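Laccase (Uncultured bacterium, PDB 4F7K) probably oxidises phenolic and related substrates with molecular oxygen, as a laccase of the multicopper oxidase family from a marine microbial metagenome. Local coordinates at residues G97-H102 with A230-I235; G352-G357 with L372-L377; A93-T98 with D212-V217. All blocks are in the same frame, centred on the assembly; numbering follows the deposited sequence.

Interaction 1: residues G97-H102 with A230-I235; sequences GTFWYH and AQRADI
Arg232 reaches over to the backbone of Thr98, where NE gives Thr98 O a nearly straight bond of 3.0 Å (164°). The oxygen lies in the guanidinium plane, yet the donor stands above the carbonyl plane; NH2 adds a weak bond to the same atom and forms a salt bridge with Asp374. Bends at chi2 (95°) and chi3 (66°) fold the arginine back, letting NH1 bond Ala230 O in its own segment. The shortest bond across the contact is close by: Thr98 OG1 donates to the syn lone pair of Asp234 OD1 at 2.7 Å, while Arg185 holds the other carboxylate oxygen. The two strands belong to the first and second cupredoxin domains of the three-domain laccase fold, and their axes, 7.9 Å apart, are joined through side chains instead of backbone ladders. A leucine in place of Arg232 would probably leave Thr98 O without these donors and Asp374 without its charged mate. Toward Trp100 the bonding is looser though the packing is not: NE1 reaches Ala230 O at 3.3 Å, with the oxygen tilted from the ring plane, and the indole edge rests on the methyl group, CZ2 3.6 Å from Ala230 CB. The loose end is partly exposed His102, which adds almost nothing.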
loop_
_atom_site.group_PDB
_atom_site.type_symbol
_atom_site.label_atom_id
_atom_site.label_comp_id
_atom_site.label_asym_id
_atom_site.label_seq_id
_atom_site.Cartn_x
_atom_site.Cartn_y
_atom_site.Cartn_z
ATOM N N GLY A 97 -4.573 7.999 8.011
ATOM C CA GLY A 97 -3.413 7.810 7.157
ATOM C C GLY A 97 -3.726 7.352 5.740
ATOM O O GLY A 97 -4.877 7.356 5.329
ATOM N N THR A 98 -2.654 6.999 5.023
ATOM C CA THR A 98 -2.689 6.501 3.654
ATOM C C THR A 98 -2.780 4.979 3.669
ATOM O O THR A 98 -1.869 4.256 4.129
ATOM C CB THR A 98 -1.420 6.904 2.911
ATOM O OG1 THR A 98 -1.233 8.308 3.039
ATOM C CG2 THR A 98 -1.512 6.542 1.437
ATOM N N PHE A 99 -3.918 4.500 3.200
ATOM C CA PHE A 99 -4.145 3.064 3.096
ATOM C C PHE A 99 -4.445 2.774 1.628
ATOM O O PHE A 99 -4.309 3.680 0.793
ATOM C CB PHE A 99 -5.258 2.642 4.076
ATOM C CG PHE A 99 -4.876 2.870 5.522
ATOM C CD1 PHE A 99 -3.997 2.009 6.174
ATOM C CD2 PHE A 99 -5.370 3.971 6.222
ATOM C CE1 PHE A 99 -3.615 2.220 7.488
ATOM C CE2 PHE A 99 -5.003 4.193 7.543
ATOM C CZ PHE A 99 -4.110 3.315 8.190
ATOM N N TRP A 100 -4.824 1.531 1.303
ATOM C CA TRP A 100 -5.323 1.237 -0.029
ATOM C C TRP A 100 -6.221 0.038 -0.049
ATOM O O TRP A 100 -6.387 -0.636 0.951
ATOM C CB TRP A 100 -4.176 1.151 -1.062
ATOM C CG TRP A 100 -3.149 0.007 -0.976
ATOM C CD1 TRP A 100 -2.289 -0.288 0.054
ATOM C CD2 TRP A 100 -2.786 -0.857 -2.050
ATOM N NE1 TRP A 100 -1.443 -1.326 -0.302
ATOM C CE2 TRP A 100 -1.745 -1.699 -1.590
ATOM C CE3 TRP A 100 -3.263 -1.017 -3.358
ATOM C CZ2 TRP A 100 -1.172 -2.684 -2.396
ATOM C CZ3 TRP A 100 -2.696 -1.993 -4.158
ATOM C CH2 TRP A 100 -1.667 -2.835 -3.676
ATOM N N TYR A 101 -6.833 -0.222 -1.198
ATOM C CA TYR A 101 -7.743 -1.345 -1.324
ATOM C C TYR A 101 -7.451 -2.119 -2.616
ATOM O O TYR A 101 -7.015 -1.546 -3.620
ATOM C CB TYR A 101 -9.177 -0.807 -1.263
ATOM C CG TYR A 101 -9.552 0.119 -2.409
ATOM C CD1 TYR A 101 -10.059 -0.407 -3.621
ATOM C CD2 TYR A 101 -9.450 1.516 -2.290
ATOM C CE1 TYR A 101 -10.430 0.437 -4.691
ATOM C CE2 TYR A 101 -9.833 2.366 -3.356
ATOM C CZ TYR A 101 -10.318 1.793 -4.558
ATOM O OH TYR A 101 -10.728 2.575 -5.616
ATOM N N HIS A 102 -7.639 -3.432 -2.618
ATOM C CA HIS A 102 -7.360 -4.154 -3.840
ATOM C C HIS A 102 -8.151 -5.456 -3.852
ATOM O O HIS A 102 -8.551 -5.943 -2.796
ATOM C CB HIS A 102 -5.839 -4.369 -4.025
ATOM C CG HIS A 102 -5.192 -5.036 -2.853
ATOM N ND1 HIS A 102 -5.348 -6.378 -2.583
ATOM C CD2 HIS A 102 -4.440 -4.537 -1.843
ATOM C CE1 HIS A 102 -4.694 -6.689 -1.480
ATOM N NE2 HIS A 102 -4.129 -5.592 -1.014
ATOM N N ALA A 230 3.171 -3.000 -1.617
ATOM C CA ALA A 230 2.030 -2.683 -0.717
ATOM C C ALA A 230 2.370 -1.713 0.416
ATOM O O ALA A 230 1.496 -1.291 1.143
ATOM C CB ALA A 230 1.370 -3.960 -0.153
ATOM N N GLN A 231 3.644 -1.381 0.562
ATOM C CA GLN A 231 4.136 -0.415 1.570
ATOM C C GLN A 231 3.865 1.027 1.146
ATOM O O GLN A 231 3.807 1.360 -0.057
ATOM C CB GLN A 231 5.644 -0.613 1.820
ATOM C CG GLN A 231 5.972 -1.900 2.618
ATOM C CD GLN A 231 7.431 -1.974 3.073
ATOM O OE1 GLN A 231 8.301 -1.387 2.449
ATOM N NE2 GLN A 231 7.693 -2.697 4.174
ATOM N N ARG A 232 3.674 1.873 2.149
ATOM C CA ARG A 232 3.407 3.289 1.951
ATOM C C ARG A 232 4.406 4.116 2.738
ATOM O O ARG A 232 4.894 3.683 3.819
ATOM C CB ARG A 232 2.001 3.626 2.458
ATOM C CG ARG A 232 0.908 3.334 1.489
ATOM C CD ARG A 232 0.268 1.974 1.716
ATOM N NE ARG A 232 -0.420 1.935 2.992
ATOM C CZ ARG A 232 -0.324 0.945 3.869
ATOM N NH1 ARG A 232 0.391 -0.129 3.579
ATOM N NH2 ARG A 232 -0.975 1.022 5.032
ATOM N N ALA A 233 4.705 5.312 2.231
ATOM C CA ALA A 233 5.387 6.292 3.043
ATOM C C ALA A 233 4.756 7.646 2.771
ATOM O O ALA A 233 4.523 7.979 1.621
ATOM C CB ALA A 233 6.874 6.327 2.782
ATOM N N ASP A 234 4.462 8.399 3.831
ATOM C CA ASP A 234 4.008 9.789 3.688
ATOM C C ASP A 234 5.199 10.758 3.782
ATOM O O ASP A 234 6.027 10.653 4.663
ATOM C CB ASP A 234 2.972 10.155 4.778
ATOM C CG ASP A 234 1.536 9.849 4.369
ATOM O OD1 ASP A 234 1.304 9.029 3.439
ATOM O OD2 ASP A 234 0.614 10.447 4.970
ATOM N N ILE A 235 5.260 11.718 2.877
ATOM C CA ILE A 235 6.316 12.704 2.874
ATOM C C ILE A 235 5.713 14.103 2.896
ATOM O O ILE A 235 4.818 14.429 2.117
ATOM C CB ILE A 235 7.256 12.526 1.671
ATOM C CG1 ILE A 235 8.217 11.357 1.952
ATOM C CG2 ILE A 235 8.041 13.810 1.372
ATOM C CD1 ILE A 235 8.677 10.629 0.775
#

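Interaction 2: residues G352-G357 with L372-L377; sequences GIHLHG and LRDTTL
The imidazole of His354 meets Asp374 edge-on: ND1 donates to Asp374 O at 2.8 Å (168°), with the oxygen almost exactly in the ring plane, although the donor stands well above the plane of that carbonyl. Thr375 OG1 lies obliquely to the same ring, 3.6 Å from ND1. The first torsion, chi1 172°, sets CG anti to the backbone N and carries the ring over toward Asp374, in the break between strands 369-373 and 375-378. With ND1 engaged there the ring is held against flipping, and NE2 is turned to His60, to which it is hydrogen-bonded. Asp374 O is shared, taking a weak second bond from Leu355 N. The other flat group, the Asp374 carboxylate, accepts Thr375 OG1 on OD1 at 2.8 Å, nearly along the C-O bond, and its OD2 pairs with Arg232. Residues 354-357 read His-Leu-His-Gly, the His-X-His-Gly motif that in multicopper oxidases supplies ligands of the trinuclear copper centre, so Asp374 and Thr375 are probably second-shell residues positioning His354 and, through Thr375 OG1, His62. The motif begins within strand 351-355, which pairs antiparallel with 375-378, the latter at the edge of its sheet. Ile353 and Thr376 form a hydrogen-bonded pair, N to O at 2.9 Å from Ile353 and 2.8 Å from Thr376. On the face opposite His354, Thr376 CG2 packs 3.7 Å from Ile353 CB, while Thr376 OG1 turns to Glu362.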
loop_
_atom_site.group_PDB
_atom_site.type_symbol
_atom_site.label_atom_id
_atom_site.label_comp_id
_atom_site.label_asym_id
_atom_site.label_seq_id
_atom_site.Cartn_x
_atom_site.Cartn_y
_atom_site.Cartn_z
ATOM N N GLY A 352 7.249 -10.838 0.161
ATOM C CA GLY A 352 6.477 -9.790 0.781
ATOM C C GLY A 352 5.539 -10.404 1.816
ATOM O O GLY A 352 4.889 -11.414 1.552
ATOM N N ILE A 353 5.462 -9.826 2.986
ATOM C CA ILE A 353 4.659 -10.427 4.070
ATOM C C ILE A 353 3.626 -9.445 4.565
ATOM O O ILE A 353 3.981 -8.380 5.040
ATOM C CB ILE A 353 5.569 -10.761 5.270
ATOM C CG1 ILE A 353 6.781 -11.595 4.795
ATOM C CG2 ILE A 353 4.779 -11.402 6.446
ATOM C CD1 ILE A 353 6.562 -13.141 4.819
ATOM N N HIS A 354 2.353 -9.809 4.483
ATOM C CA HIS A 354 1.291 -8.907 4.932
ATOM C C HIS A 354 0.352 -9.563 5.974
ATOM O O HIS A 354 -0.218 -10.622 5.713
ATOM C CB HIS A 354 0.557 -8.352 3.712
ATOM C CG HIS A 354 -0.673 -7.557 4.042
ATOM N ND1 HIS A 354 -0.692 -6.567 5.006
ATOM C CD2 HIS A 354 -1.921 -7.590 3.509
ATOM C CE1 HIS A 354 -1.904 -6.042 5.068
ATOM N NE2 HIS A 354 -2.665 -6.645 4.171
ATOM N N LEU A 355 0.221 -8.938 7.144
ATOM C CA LEU A 355 -0.616 -9.459 8.222
ATOM C C LEU A 355 -1.913 -8.688 8.310
ATOM O O LEU A 355 -1.905 -7.461 8.436
ATOM C CB LEU A 355 0.100 -9.397 9.589
ATOM C CG LEU A 355 -0.778 -9.868 10.750
ATOM C CD1 LEU A 355 -1.088 -11.395 10.615
ATOM C CD2 LEU A 355 -0.162 -9.532 12.098
ATOM N N HIS A 356 -3.028 -9.414 8.231
ATOM C CA HIS A 356 -4.342 -8.776 8.132
ATOM C C HIS A 356 -4.829 -8.320 9.524
ATOM O O HIS A 356 -4.574 -8.983 10.532
ATOM C CB HIS A 356 -5.363 -9.732 7.478
ATOM C CG HIS A 356 -5.223 -9.852 5.983
ATOM N ND1 HIS A 356 -6.312 -9.934 5.139
ATOM C CD2 HIS A 356 -4.131 -9.886 5.185
ATOM C CE1 HIS A 356 -5.898 -10.047 3.889
ATOM N NE2 HIS A 356 -4.578 -10.016 3.888
ATOM N N GLY A 357 -5.482 -7.164 9.547
ATOM C CA GLY A 357 -6.205 -6.689 10.707
ATOM C C GLY A 357 -5.365 -6.088 11.825
ATOM O O GLY A 357 -5.907 -5.604 12.758
ATOM N N LEU A 372 6.949 0.353 12.571
ATOM C CA LEU A 372 5.652 -0.230 12.760
ATOM C C LEU A 372 5.018 -0.177 11.385
ATOM O O LEU A 372 4.906 0.893 10.774
ATOM C CB LEU A 372 4.849 0.572 13.786
ATOM C CG LEU A 372 3.392 0.159 13.965
ATOM C CD1 LEU A 372 3.275 -1.164 14.667
ATOM C CD2 LEU A 372 2.645 1.206 14.775
ATOM N N ARG A 373 4.635 -1.350 10.897
ATOM C CA ARG A 373 4.279 -1.575 9.504
ATOM C C ARG A 373 3.024 -2.432 9.462
ATOM O O ARG A 373 2.647 -3.003 10.472
ATOM C CB ARG A 373 5.407 -2.383 8.825
ATOM C CG ARG A 373 6.690 -1.615 8.456
ATOM C CD ARG A 373 6.500 -1.025 7.029
ATOM N NE ARG A 373 7.712 -0.397 6.555
ATOM C CZ ARG A 373 7.797 0.474 5.562
ATOM N NH1 ARG A 373 6.718 0.876 4.868
ATOM N NH2 ARG A 373 9.009 0.948 5.275
ATOM N N ASP A 374 2.389 -2.554 8.296
ATOM C CA ASP A 374 1.408 -3.607 8.131
ATOM C C ASP A 374 1.880 -4.604 7.046
ATOM O O ASP A 374 1.264 -5.662 6.863
ATOM C CB ASP A 374 -0.027 -3.052 7.898
ATOM C CG ASP A 374 -0.140 -2.156 6.666
ATOM O OD1 ASP A 374 0.418 -2.531 5.592
ATOM O OD2 ASP A 374 -0.806 -1.073 6.767
ATOM N N THR A 375 2.998 -4.278 6.392
ATOM C CA THR A 375 3.549 -5.076 5.315
ATOM C C THR A 375 5.049 -4.998 5.432
ATOM O O THR A 375 5.604 -3.900 5.536
ATOM C CB THR A 375 3.179 -4.458 3.925
ATOM O OG1 THR A 375 1.769 -4.245 3.842
ATOM C CG2 THR A 375 3.630 -5.326 2.757
ATOM N N THR A 376 5.712 -6.140 5.362
ATOM C CA THR A 376 7.142 -6.149 5.463
ATOM C C THR A 376 7.794 -6.965 4.351
ATOM O O THR A 376 7.102 -7.527 3.508
ATOM C CB THR A 376 7.608 -6.584 6.859
ATOM O OG1 THR A 376 9.013 -6.395 6.947
ATOM C CG2 THR A 376 7.226 -8.026 7.178
ATOM N N LEU A 377 9.117 -6.961 4.304
ATOM C CA LEU A 377 9.841 -7.648 3.240
ATOM C C LEU A 377 10.967 -8.424 3.841
ATOM O O LEU A 377 11.742 -7.867 4.609
ATOM C CB LEU A 377 10.422 -6.682 2.187
ATOM C CG LEU A 377 11.129 -7.512 1.086
ATOM C CD1 LEU A 377 10.269 -7.678 -0.159
ATOM C CD2 LEU A 377 12.545 -7.010 0.754
#

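Interaction 3: residues A93-T98 with D212-V217; sequences APDAGT and DGMPIV
Met214 touches Asp95 with its last atom alone. From CB, which points away from 93-98, the side chain sets out with CG anti to its own carbonyl carbon (chi1 -63°); CG packs against Leu372 of the third domain. The chain then bends at chi2 (-69°), bringing it round past SD toward Asp95, and CE finally rests against the carboxylate, 3.7 Å from Asp95 CG and equally far from Asp95 OD2. This is plain van der Waals packing, for the charge of Asp95 is met by Arg65 through OD1. The rest of the contact is backbone against backbone. Ala96 O and Gly213 O lie 3.0 Å apart, two acceptors with no bond between them, and the Gly97 and Gly213 CA atoms come within 4.2 Å. A side chain on Gly97 would run into Gly213 O, and its phi of 158° is itself a glycine conformation. Thr98 O also passes 3.7 Å from Gly213 CA. In this enzyme, whose regular secondary structure is all strand, the contact joins two cupredoxin domains: Gly97 opens strand 97-103, which pairs with strand 116-122 in the first, while Gly213 is in the turn between strands 204-211 and 214-220, the latter outermost in the second domain's sheet.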
loop_
_atom_site.group_PDB
_atom_site.type_symbol
_atom_site.label_atom_id
_atom_site.label_comp_id
_atom_site.label_asym_id
_atom_site.label_seq_id
_atom_site.Cartn_x
_atom_site.Cartn_y
_atom_site.Cartn_z
ATOM N N ALA A 93 -13.157 3.563 10.188
ATOM C CA ALA A 93 -11.702 3.604 10.058
ATOM C C ALA A 93 -11.126 4.299 11.284
ATOM O O ALA A 93 -11.424 5.466 11.533
ATOM C CB ALA A 93 -11.276 4.300 8.762
ATOM N N PRO A 94 -10.333 3.575 12.089
ATOM C CA PRO A 94 -9.922 4.136 13.375
ATOM C C PRO A 94 -8.571 4.869 13.313
ATOM O O PRO A 94 -8.214 5.578 14.257
ATOM C CB PRO A 94 -9.817 2.885 14.263
ATOM C CG PRO A 94 -9.304 1.830 13.276
ATOM C CD PRO A 94 -9.906 2.166 11.940
ATOM N N ASP A 95 -7.811 4.675 12.235
ATOM C CA ASP A 95 -6.501 5.328 12.118
ATOM C C ASP A 95 -6.398 6.261 10.954
ATOM O O ASP A 95 -6.801 5.920 9.834
ATOM C CB ASP A 95 -5.366 4.322 12.012
ATOM C CG ASP A 95 -5.500 3.217 12.981
ATOM O OD1 ASP A 95 -5.486 3.489 14.191
ATOM O OD2 ASP A 95 -5.654 2.068 12.526
ATOM N N ALA A 96 -5.814 7.422 11.213
ATOM C CA ALA A 96 -5.598 8.403 10.173
ATOM C C ALA A 96 -4.415 7.961 9.324
ATOM O O ALA A 96 -3.364 7.616 9.855
ATOM C CB ALA A 96 -5.346 9.773 10.763
ATOM N N GLY A 97 -4.573 7.999 8.011
ATOM C CA GLY A 97 -3.413 7.810 7.157
ATOM C C GLY A 97 -3.726 7.352 5.740
ATOM O O GLY A 97 -4.877 7.356 5.329
ATOM N N THR A 98 -2.654 6.999 5.023
ATOM C CA THR A 98 -2.689 6.501 3.654
ATOM C C THR A 98 -2.780 4.979 3.669
ATOM O O THR A 98 -1.869 4.256 4.129
ATOM C CB THR A 98 -1.420 6.904 2.911
ATOM O OG1 THR A 98 -1.233 8.308 3.039
ATOM C CG2 THR A 98 -1.512 6.542 1.437
ATOM N N ASP A 212 3.235 3.140 6.233
ATOM C CA ASP A 212 2.082 2.241 6.276
ATOM C C ASP A 212 0.886 2.830 7.058
ATOM O O ASP A 212 0.208 2.144 7.827
ATOM C CB ASP A 212 2.488 0.875 6.806
ATOM C CG ASP A 212 3.474 0.151 5.872
ATOM O OD1 ASP A 212 3.800 0.688 4.796
ATOM O OD2 ASP A 212 3.914 -0.962 6.217
ATOM N N GLY A 213 0.631 4.110 6.851
ATOM C CA GLY A 213 -0.503 4.749 7.516
ATOM C C GLY A 213 -0.238 5.110 8.964
ATOM O O GLY A 213 -1.107 5.667 9.613
ATOM N N MET A 214 0.962 4.823 9.465
ATOM C CA MET A 214 1.301 5.069 10.885
ATOM C C MET A 214 2.379 6.120 11.063
ATOM O O MET A 214 3.528 5.888 10.684
ATOM C CB MET A 214 1.722 3.787 11.617
ATOM C CG MET A 214 0.636 2.753 11.700
ATOM S SD MET A 214 -0.702 3.265 12.783
ATOM C CE MET A 214 -2.011 2.221 12.151
ATOM N N PRO A 215 2.004 7.276 11.637
ATOM C CA PRO A 215 2.903 8.393 11.945
ATOM C C PRO A 215 4.105 7.965 12.789
ATOM O O PRO A 215 3.959 7.150 13.698
ATOM C CB PRO A 215 2.017 9.340 12.762
ATOM C CG PRO A 215 0.640 9.012 12.340
ATOM C CD PRO A 215 0.640 7.528 12.121
ATOM N N ILE A 216 5.279 8.496 12.453
ATOM C CA ILE A 216 6.488 8.235 13.202
ATOM C C ILE A 216 6.758 9.430 14.108
ATOM O O ILE A 216 6.465 10.579 13.744
ATOM C CB ILE A 216 7.709 7.940 12.302
ATOM C CG1 ILE A 216 8.127 9.163 11.477
ATOM C CG2 ILE A 216 7.447 6.717 11.398
ATOM C CD1 ILE A 216 9.246 8.845 10.453
ATOM N N VAL A 217 7.311 9.143 15.284
ATOM C CA VAL A 217 7.578 10.164 16.293
ATOM C C VAL A 217 8.489 11.279 15.773
ATOM O O VAL A 217 8.137 12.464 15.862
ATOM C CB VAL A 217 8.059 9.550 17.631
ATOM C CG1 VAL A 217 8.589 10.633 18.590
ATOM C CG2 VAL A 217 6.911 8.786 18.292
#

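Interactions 1 and 3 share Gly97 and Thr98, with centres about 9 Å apart, and together bring strand 97-103 against the second domain; interaction 2 brings in the third, its centre about 12 Å from that of interaction 1. Two carboxylates join all three. Asp374 OD2 takes Arg232 NH2 at 2.7 Å. Asp212 OD1 lies 2.9 Å from both Arg232 N and Arg373 NH1, and Asp212 OD2 is 3.0 Å from Asp374 N, a probable hydrogen bond. This polar network lies behind histidines His60, His62, His102 and His354, which, as in other multicopper oxidases, probably line the trinuclear copper site between the first and third domains.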